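Local atomic coordinates of uncharacterized protein YLR132C (Kluyveromyces marxianus, PDB entry 6PFQ), a protein that probably acts as a U6 snRNA phosphodiesterase, an exoribonuclease of the 2H phosphodiesterase superfamily (Usb1). Residues Asn8-Leu18 against Pro58-Phe69; Ala123-Leu131 against Pro147-Val155. All blocks are in the same frame, centred on the assembly; numbering follows the deposited sequence. Where two conformers were deposited one is given.

Contact 1: Asn8-Leu18 against Pro58-Phe69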
# COMPACT_ATOMS: atom_id res chain seq x y z
N ASN A 8 -11.02 16.40 -9.31
CA ASN A 8 -9.70 16.62 -9.88
C ASN A 8 -8.59 15.91 -9.10
O ASN A 8 -7.44 16.35 -9.11
CB ASN A 8 -9.43 18.12 -10.05
CG ASN A 8 -10.41 18.75 -11.04
OD1 ASN A 8 -10.82 18.12 -12.01
ND2 ASN A 8 -10.79 20.00 -10.80
N ILE A 9 -8.93 14.82 -8.41
CA ILE A 9 -7.96 14.04 -7.63
C ILE A 9 -7.66 12.78 -8.41
O ILE A 9 -8.59 12.09 -8.84
CB ILE A 9 -8.49 13.66 -6.23
CG1 ILE A 9 -8.92 14.87 -5.40
CG2 ILE A 9 -7.43 12.82 -5.49
CD1 ILE A 9 -7.83 15.87 -5.13
N GLY A 10 -6.38 12.44 -8.55
CA GLY A 10 -5.99 11.19 -9.20
C GLY A 10 -4.97 10.46 -8.36
O GLY A 10 -4.21 11.06 -7.60
N PHE A 11 -4.95 9.13 -8.50
CA PHE A 11 -4.03 8.28 -7.74
C PHE A 11 -3.87 6.97 -8.50
O PHE A 11 -4.85 6.44 -9.03
CB PHE A 11 -4.61 8.08 -6.31
CG PHE A 11 -4.16 6.82 -5.57
CD1 PHE A 11 -2.90 6.75 -4.97
CD2 PHE A 11 -5.04 5.76 -5.37
CE1 PHE A 11 -2.49 5.60 -4.25
CE2 PHE A 11 -4.65 4.60 -4.65
CZ PHE A 11 -3.38 4.52 -4.08
N LEU A 12 -2.64 6.46 -8.56
CA LEU A 12 -2.31 5.26 -9.33
C LEU A 12 -1.95 4.12 -8.39
O LEU A 12 -1.29 4.34 -7.38
CB LEU A 12 -1.12 5.52 -10.25
CG LEU A 12 -1.61 6.36 -11.42
CD1 LEU A 12 -0.49 7.25 -11.96
CD2 LEU A 12 -2.19 5.43 -12.49
N PHE A 13 -2.37 2.89 -8.73
CA PHE A 13 -2.06 1.76 -7.86
C PHE A 13 -2.15 0.46 -8.65
O PHE A 13 -2.63 0.44 -9.78
CB PHE A 13 -3.00 1.69 -6.65
CG PHE A 13 -4.48 1.63 -7.02
CD1 PHE A 13 -5.18 2.78 -7.37
CD2 PHE A 13 -5.17 0.42 -6.94
CE1 PHE A 13 -6.56 2.71 -7.68
CE2 PHE A 13 -6.53 0.35 -7.24
CZ PHE A 13 -7.22 1.48 -7.59
N LEU A 14 -1.60 -0.60 -8.05
CA LEU A 14 -1.74 -1.99 -8.49
C LEU A 14 -2.75 -2.67 -7.59
O LEU A 14 -2.77 -2.43 -6.38
CB LEU A 14 -0.42 -2.78 -8.39
CG LEU A 14 0.83 -2.32 -9.12
CD1 LEU A 14 1.93 -3.31 -8.96
CD2 LEU A 14 0.50 -2.19 -10.61
N GLU A 15 -3.58 -3.52 -8.15
CA GLU A 15 -4.58 -4.26 -7.38
C GLU A 15 -4.17 -5.73 -7.31
O GLU A 15 -3.80 -6.32 -8.33
CB GLU A 15 -5.95 -4.11 -8.05
CG GLU A 15 -7.03 -4.91 -7.44
CD GLU A 15 -8.33 -4.74 -8.22
OE1 GLU A 15 -9.03 -3.74 -7.98
OE2 GLU A 15 -8.59 -5.59 -9.09
N LEU A 16 -4.21 -6.30 -6.10
CA LEU A 16 -3.73 -7.66 -5.81
C LEU A 16 -4.90 -8.48 -5.27
O LEU A 16 -5.31 -8.33 -4.11
CB LEU A 16 -2.59 -7.66 -4.78
CG LEU A 16 -1.48 -6.62 -5.00
CD1 LEU A 16 -0.50 -6.73 -3.83
CD2 LEU A 16 -0.77 -6.91 -6.34
N ARG A 17 -5.46 -9.35 -6.10
CA ARG A 17 -6.54 -10.22 -5.66
C ARG A 17 -5.93 -11.50 -5.12
O ARG A 17 -5.15 -12.16 -5.82
CB ARG A 17 -7.52 -10.47 -6.81
CG ARG A 17 -8.21 -9.17 -7.30
CD ARG A 17 -9.05 -9.40 -8.57
NE ARG A 17 -9.84 -10.61 -8.42
CZ ARG A 17 -11.08 -10.62 -7.92
NH1 ARG A 17 -11.66 -9.48 -7.54
NH2 ARG A 17 -11.73 -11.76 -7.79
N LEU A 18 -6.25 -11.83 -3.87
CA LEU A 18 -5.69 -13.01 -3.20
C LEU A 18 -6.50 -14.25 -3.54
O LEU A 18 -7.73 -14.21 -3.60
CB LEU A 18 -5.68 -12.83 -1.68
CG LEU A 18 -4.54 -12.02 -1.04
CD1 LEU A 18 -4.49 -10.60 -1.57
CD2 LEU A 18 -4.69 -12.07 0.46
N PRO A 58 -9.41 -6.86 -2.37
CA PRO A 58 -8.05 -6.90 -2.89
C PRO A 58 -7.12 -6.08 -2.02
O PRO A 58 -7.54 -5.09 -1.41
CB PRO A 58 -8.16 -6.28 -4.29
CG PRO A 58 -9.42 -5.39 -4.21
CD PRO A 58 -10.34 -6.13 -3.26
N LEU A 59 -5.84 -6.44 -2.04
CA LEU A 59 -4.79 -5.59 -1.51
C LEU A 59 -4.26 -4.68 -2.64
O LEU A 59 -4.69 -4.76 -3.80
CB LEU A 59 -3.68 -6.45 -0.91
CG LEU A 59 -4.16 -7.37 0.21
CD1 LEU A 59 -2.98 -8.13 0.87
CD2 LEU A 59 -4.96 -6.64 1.30
N HIS A 60 -3.31 -3.81 -2.29
CA HIS A 60 -2.87 -2.77 -3.21
C HIS A 60 -1.38 -2.53 -3.09
O HIS A 60 -0.76 -2.87 -2.08
CB HIS A 60 -3.67 -1.47 -2.95
CG HIS A 60 -5.15 -1.68 -2.99
ND1 HIS A 60 -5.89 -2.02 -1.87
CD2 HIS A 60 -6.03 -1.63 -4.02
CE1 HIS A 60 -7.16 -2.15 -2.21
NE2 HIS A 60 -7.27 -1.92 -3.51
N VAL A 61 -0.79 -1.99 -4.16
CA VAL A 61 0.49 -1.26 -4.08
C VAL A 61 0.22 0.16 -4.56
O VAL A 61 -0.14 0.35 -5.73
CB VAL A 61 1.60 -1.90 -4.92
CG1 VAL A 61 2.90 -1.07 -4.80
CG2 VAL A 61 1.82 -3.37 -4.56
N SER A 62 0.39 1.15 -3.69
CA SER A 62 0.31 2.55 -4.12
C SER A 62 1.49 2.89 -5.02
O SER A 62 2.64 2.57 -4.70
CB SER A 62 0.31 3.49 -2.91
OG SER A 62 -0.81 3.21 -2.11
N LEU A 63 1.20 3.56 -6.14
CA LEU A 63 2.21 3.96 -7.12
C LEU A 63 2.32 5.47 -7.28
O LEU A 63 3.25 5.93 -7.95
CB LEU A 63 1.89 3.34 -8.49
CG LEU A 63 1.88 1.82 -8.52
CD1 LEU A 63 1.40 1.31 -9.93
CD2 LEU A 63 3.27 1.29 -8.22
N SER A 64 1.42 6.24 -6.66
CA SER A 64 1.56 7.69 -6.63
C SER A 64 1.02 8.20 -5.30
O SER A 64 0.26 7.52 -4.61
CB SER A 64 0.80 8.38 -7.77
OG SER A 64 -0.59 8.26 -7.54
N GLU A 65 1.43 9.43 -4.97
CA GLU A 65 0.75 10.20 -3.94
C GLU A 65 -0.67 10.54 -4.41
O GLU A 65 -1.07 10.22 -5.53
CB GLU A 65 1.55 11.47 -3.63
CG GLU A 65 1.79 12.34 -4.84
CD GLU A 65 2.87 13.40 -4.66
OE1 GLU A 65 3.97 13.09 -4.15
OE2 GLU A 65 2.60 14.57 -5.03
N THR A 66 -1.47 11.12 -3.51
CA THR A 66 -2.76 11.67 -3.88
C THR A 66 -2.50 12.89 -4.74
O THR A 66 -1.98 13.90 -4.24
CB THR A 66 -3.58 12.04 -2.65
OG1 THR A 66 -3.92 10.84 -1.94
CG2 THR A 66 -4.86 12.72 -3.05
N MET A 67 -2.80 12.80 -6.03
CA MET A 67 -2.43 13.88 -6.94
C MET A 67 -3.58 14.86 -7.04
O MET A 67 -4.68 14.49 -7.46
CB MET A 67 -2.05 13.36 -8.32
CG MET A 67 -0.81 12.47 -8.27
SD MET A 67 -0.31 11.83 -9.91
CE MET A 67 -1.54 10.56 -10.21
N MET A 68 -3.34 16.10 -6.65
CA MET A 68 -4.41 17.08 -6.66
C MET A 68 -4.18 18.02 -7.83
O MET A 68 -3.39 18.97 -7.74
CB MET A 68 -4.43 17.79 -5.32
CG MET A 68 -4.54 16.74 -4.21
SD MET A 68 -4.83 17.52 -2.63
CE MET A 68 -4.19 16.24 -1.53
N PHE A 69 -4.91 17.78 -8.91
CA PHE A 69 -4.74 18.62 -10.08
C PHE A 69 -5.52 19.92 -9.94
O PHE A 69 -6.53 20.00 -9.22
CB PHE A 69 -5.20 17.86 -11.32
CG PHE A 69 -4.44 16.57 -11.55
CD1 PHE A 69 -3.23 16.58 -12.27
CD2 PHE A 69 -4.91 15.37 -11.07
CE1 PHE A 69 -2.54 15.40 -12.51
CE2 PHE A 69 -4.20 14.19 -11.29
CZ PHE A 69 -3.02 14.22 -12.00
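Phe11 sets its CG anti to the backbone N (chi1 155°), laying the ring beside Ser62 and Ser64, while Ser64 places OG between its own N and carbonyl carbon (chi1 70°), where it meets the backbone of Leu12. This hydroxyl bonds twice: OG accepts Leu12 N at 2.9 Å and donates to Glu65 O at 2.8 Å. It appears to replace a backbone acceptor where strand 59-68 is interrupted and the pairing shifts by two residues between Gly10-Met67 and Phe13-Ser62. Leu12 O receives Leu63 N at 2.9 Å and, weakly, Ser64 N. Both ladders are antiparallel; beyond the break Leu14-Val61 and Leu16-Leu59 are hydrogen-bonded pairs. Leu14 CD2 lies 3.7 Å from Leu63 CD1, and Val155 covers Leu16, Leu59 and Val61. His60 and Ser62, which bind UMP in a structure of this protein, point to the other face with Phe13 and Glu15, matching a His-x-Ser signature of 2H enzymes. Phe11 presents its edge to oxygens, CD1 to Ser64 O at 3.3 Å and CZ to Ser62 OG at 3.5 Å, a polarity match consistent with weak C-H...O attraction beside the binding site.

Contact 2: Ala123-Leu131 against Pro147-Val155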
# COMPACT_ATOMS: atom_id res chain seq x y z
N ALA A 123 10.87 -6.50 -7.81
CA ALA A 123 9.58 -5.84 -7.99
C ALA A 123 9.74 -4.33 -8.06
O ALA A 123 9.15 -3.67 -8.92
CB ALA A 123 8.60 -6.23 -6.86
N ARG A 124 10.57 -3.75 -7.18
CA ARG A 124 10.77 -2.31 -7.27
C ARG A 124 11.43 -1.93 -8.58
O ARG A 124 11.07 -0.91 -9.19
CB ARG A 124 11.62 -1.82 -6.09
CG ARG A 124 10.90 -2.15 -4.75
CD ARG A 124 11.47 -1.33 -3.57
NE ARG A 124 11.20 -1.96 -2.28
CZ ARG A 124 11.32 -1.35 -1.10
NH1 ARG A 124 11.59 -0.03 -1.05
NH2 ARG A 124 11.11 -2.02 0.02
N GLY A 125 12.41 -2.73 -9.02
CA GLY A 125 13.12 -2.41 -10.25
C GLY A 125 12.21 -2.38 -11.46
O GLY A 125 12.33 -1.51 -12.31
N ARG A 126 11.27 -3.34 -11.53
CA ARG A 126 10.34 -3.35 -12.65
C ARG A 126 9.32 -2.22 -12.57
O ARG A 126 8.80 -1.80 -13.61
CB ARG A 126 9.61 -4.69 -12.71
CG ARG A 126 10.52 -5.85 -13.07
CD ARG A 126 11.21 -5.62 -14.42
NE ARG A 126 11.70 -6.89 -14.96
CZ ARG A 126 12.78 -7.05 -15.71
NH1 ARG A 126 13.54 -6.01 -16.01
NH2 ARG A 126 13.11 -8.25 -16.15
N LEU A 127 9.05 -1.69 -11.38
CA LEU A 127 8.15 -0.55 -11.29
C LEU A 127 8.85 0.79 -11.49
O LEU A 127 8.18 1.81 -11.67
CB LEU A 127 7.43 -0.58 -9.91
CG LEU A 127 6.30 -1.61 -9.84
CD1 LEU A 127 5.82 -1.76 -8.41
CD2 LEU A 127 5.14 -1.12 -10.75
N LYS A 128 10.18 0.81 -11.44
CA LYS A 128 10.89 2.08 -11.63
C LYS A 128 10.46 2.84 -12.87
O LYS A 128 10.25 4.06 -12.77
CB LYS A 128 12.40 1.83 -11.65
CG LYS A 128 13.20 3.12 -11.74
CD LYS A 128 14.68 2.84 -11.57
CE LYS A 128 15.49 4.13 -11.60
NZ LYS A 128 15.22 4.98 -10.40
N PRO A 129 10.26 2.23 -14.04
CA PRO A 129 9.84 3.03 -15.20
C PRO A 129 8.43 3.59 -15.04
O PRO A 129 8.15 4.67 -15.58
CB PRO A 129 9.94 2.06 -16.38
CG PRO A 129 10.68 0.89 -15.89
CD PRO A 129 10.55 0.83 -14.41
N VAL A 130 7.55 2.90 -14.31
CA VAL A 130 6.23 3.44 -14.00
C VAL A 130 6.35 4.65 -13.09
O VAL A 130 5.76 5.70 -13.34
CB VAL A 130 5.35 2.35 -13.37
CG1 VAL A 130 3.99 2.90 -12.93
CG2 VAL A 130 5.19 1.15 -14.32
N LEU A 131 7.10 4.52 -11.98
CA LEU A 131 7.26 5.67 -11.09
C LEU A 131 7.87 6.85 -11.84
O LEU A 131 7.51 8.01 -11.58
CB LEU A 131 8.12 5.28 -9.89
CG LEU A 131 7.48 4.23 -8.98
CD1 LEU A 131 8.36 4.11 -7.74
CD2 LEU A 131 6.08 4.62 -8.58
N PRO A 147 5.06 11.18 0.17
CA PRO A 147 5.46 10.81 -1.18
C PRO A 147 5.52 9.30 -1.34
O PRO A 147 5.73 8.55 -0.38
CB PRO A 147 6.85 11.43 -1.31
CG PRO A 147 7.39 11.43 0.09
CD PRO A 147 6.20 11.62 1.00
N VAL A 148 5.25 8.86 -2.56
CA VAL A 148 5.39 7.46 -2.93
C VAL A 148 6.62 7.37 -3.80
O VAL A 148 6.77 8.18 -4.73
CB VAL A 148 4.14 6.96 -3.67
CG1 VAL A 148 4.43 5.63 -4.32
CG2 VAL A 148 2.96 6.89 -2.71
N GLY A 149 7.51 6.43 -3.50
CA GLY A 149 8.72 6.31 -4.30
C GLY A 149 9.33 4.94 -4.16
O GLY A 149 8.87 4.11 -3.37
N LEU A 150 10.42 4.72 -4.91
CA LEU A 150 11.09 3.42 -4.87
C LEU A 150 11.46 3.04 -3.44
O LEU A 150 11.41 1.86 -3.08
CB LEU A 150 12.36 3.44 -5.73
CG LEU A 150 12.19 3.16 -7.22
CD1 LEU A 150 13.52 3.32 -7.97
CD2 LEU A 150 11.60 1.78 -7.46
N ASN A 151 11.80 4.02 -2.62
CA ASN A 151 12.25 3.71 -1.28
C ASN A 151 11.15 3.19 -0.39
O ASN A 151 11.46 2.57 0.63
CB ASN A 151 12.85 4.97 -0.65
CG ASN A 151 11.79 6.04 -0.39
OD1 ASN A 151 10.94 6.30 -1.24
ND2 ASN A 151 11.84 6.66 0.79
N ASN A 152 9.86 3.41 -0.72
CA ASN A 152 8.83 2.98 0.23
C ASN A 152 7.73 2.16 -0.41
O ASN A 152 6.69 1.97 0.22
CB ASN A 152 8.22 4.16 1.00
CG ASN A 152 7.61 5.25 0.08
OD1 ASN A 152 7.07 4.95 -1.01
ND2 ASN A 152 7.69 6.51 0.52
N LEU A 153 7.94 1.59 -1.61
CA LEU A 153 6.92 0.71 -2.17
C LEU A 153 6.63 -0.43 -1.21
O LEU A 153 7.56 -1.05 -0.70
CB LEU A 153 7.36 0.11 -3.50
CG LEU A 153 7.46 1.14 -4.64
CD1 LEU A 153 8.14 0.44 -5.86
CD2 LEU A 153 6.04 1.66 -4.98
N HIS A 154 5.34 -0.72 -0.98
CA HIS A 154 4.98 -1.75 -0.00
C HIS A 154 3.59 -2.29 -0.30
O HIS A 154 2.83 -1.71 -1.08
CB HIS A 154 5.01 -1.17 1.42
CG HIS A 154 4.00 -0.09 1.65
ND1 HIS A 154 4.20 1.22 1.26
CD2 HIS A 154 2.77 -0.13 2.23
CE1 HIS A 154 3.15 1.95 1.61
NE2 HIS A 154 2.26 1.15 2.18
N VAL A 155 3.25 -3.42 0.34
CA VAL A 155 1.87 -3.88 0.45
C VAL A 155 1.46 -3.82 1.91
O VAL A 155 2.15 -4.40 2.75
CB VAL A 155 1.70 -5.32 -0.05
CG1 VAL A 155 0.24 -5.83 0.24
CG2 VAL A 155 2.12 -5.41 -1.54
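Arg124 of helix 121-137 reaches along the loop that leads into strand 154-161, where His154 and Ser156 form a His-x-Ser pair of the 2H phosphodiesterase fold. The close packing lies on the helix face made by Arg124, Leu127 and Leu131. Leu153 enters between them: its CD1 is 3.9 Å from Arg124 CG and also touches the CD1 atoms of Leu127 and Leu131. Leu150 fits alongside, with CD2 only 3.2 Å from Arg124 O. From this apolar base the arginine chain runs extended to NE, sliding past Leu153 in the opposite direction. Its NH1 donates to Leu150 O at 2.8 Å, with an N-H...O angle of 156°; the acceptor lies near the guanidinium plane and the donor in the carbonyl plane. Leu153 O sits over one guanidinium face, and NE is taken by Leu119 O of strand 112-119, which fixes the group's rotation. Cutting the side chain back to an alanine is likely to leave Leu150 O and Leu119 O without their guanidinium donors and to open a gap beside Leu153.

The outer side is looser. Lys128 is exposed, and with CG opposite the backbone N (chi1 -176°) and a bend at its end it crosses Leu150 at about a right angle, Lys128 NZ coming 3.4 Å from Leu150 CD1. Within the loop, Asn152, a UMP-binding residue, braces the backbone: its OD1 accepts Gly149 N at 2.9 Å and its ND2 donates to Pro147 O at 3.0 Å. The backbone of the same residue holds His154, which also binds UMP in a structure of this protein and whose ND1 donates in its ring plane to Asn152 O at 2.8 Å.

From the N terminus, strand 9-16 is followed by helix 20-39 before strand 59-68 returns, and contact 1 closes that excursion of 39 residues. Helix 72-88 and the strands from 94 to 119 then intervene. Contact 2 closes a shorter loop of 15 residues between helix 121-137 and the approach to strand 154-161. The two loops follow in series, neither nested nor crossed. Contact 1 belongs to the sheet of strands 9-16, 59-68, 204-209 and 212-217, whereas contact 2 joins a helix to the loop leading into strand 154-161 of the other sheet. They meet directly: Leu63 O lies 3.2 Å from Leu131 CD2, and Ser62 O 3.5 Å from Leu153 CD2. Together they bring UMP-binding residues from both sheets close together.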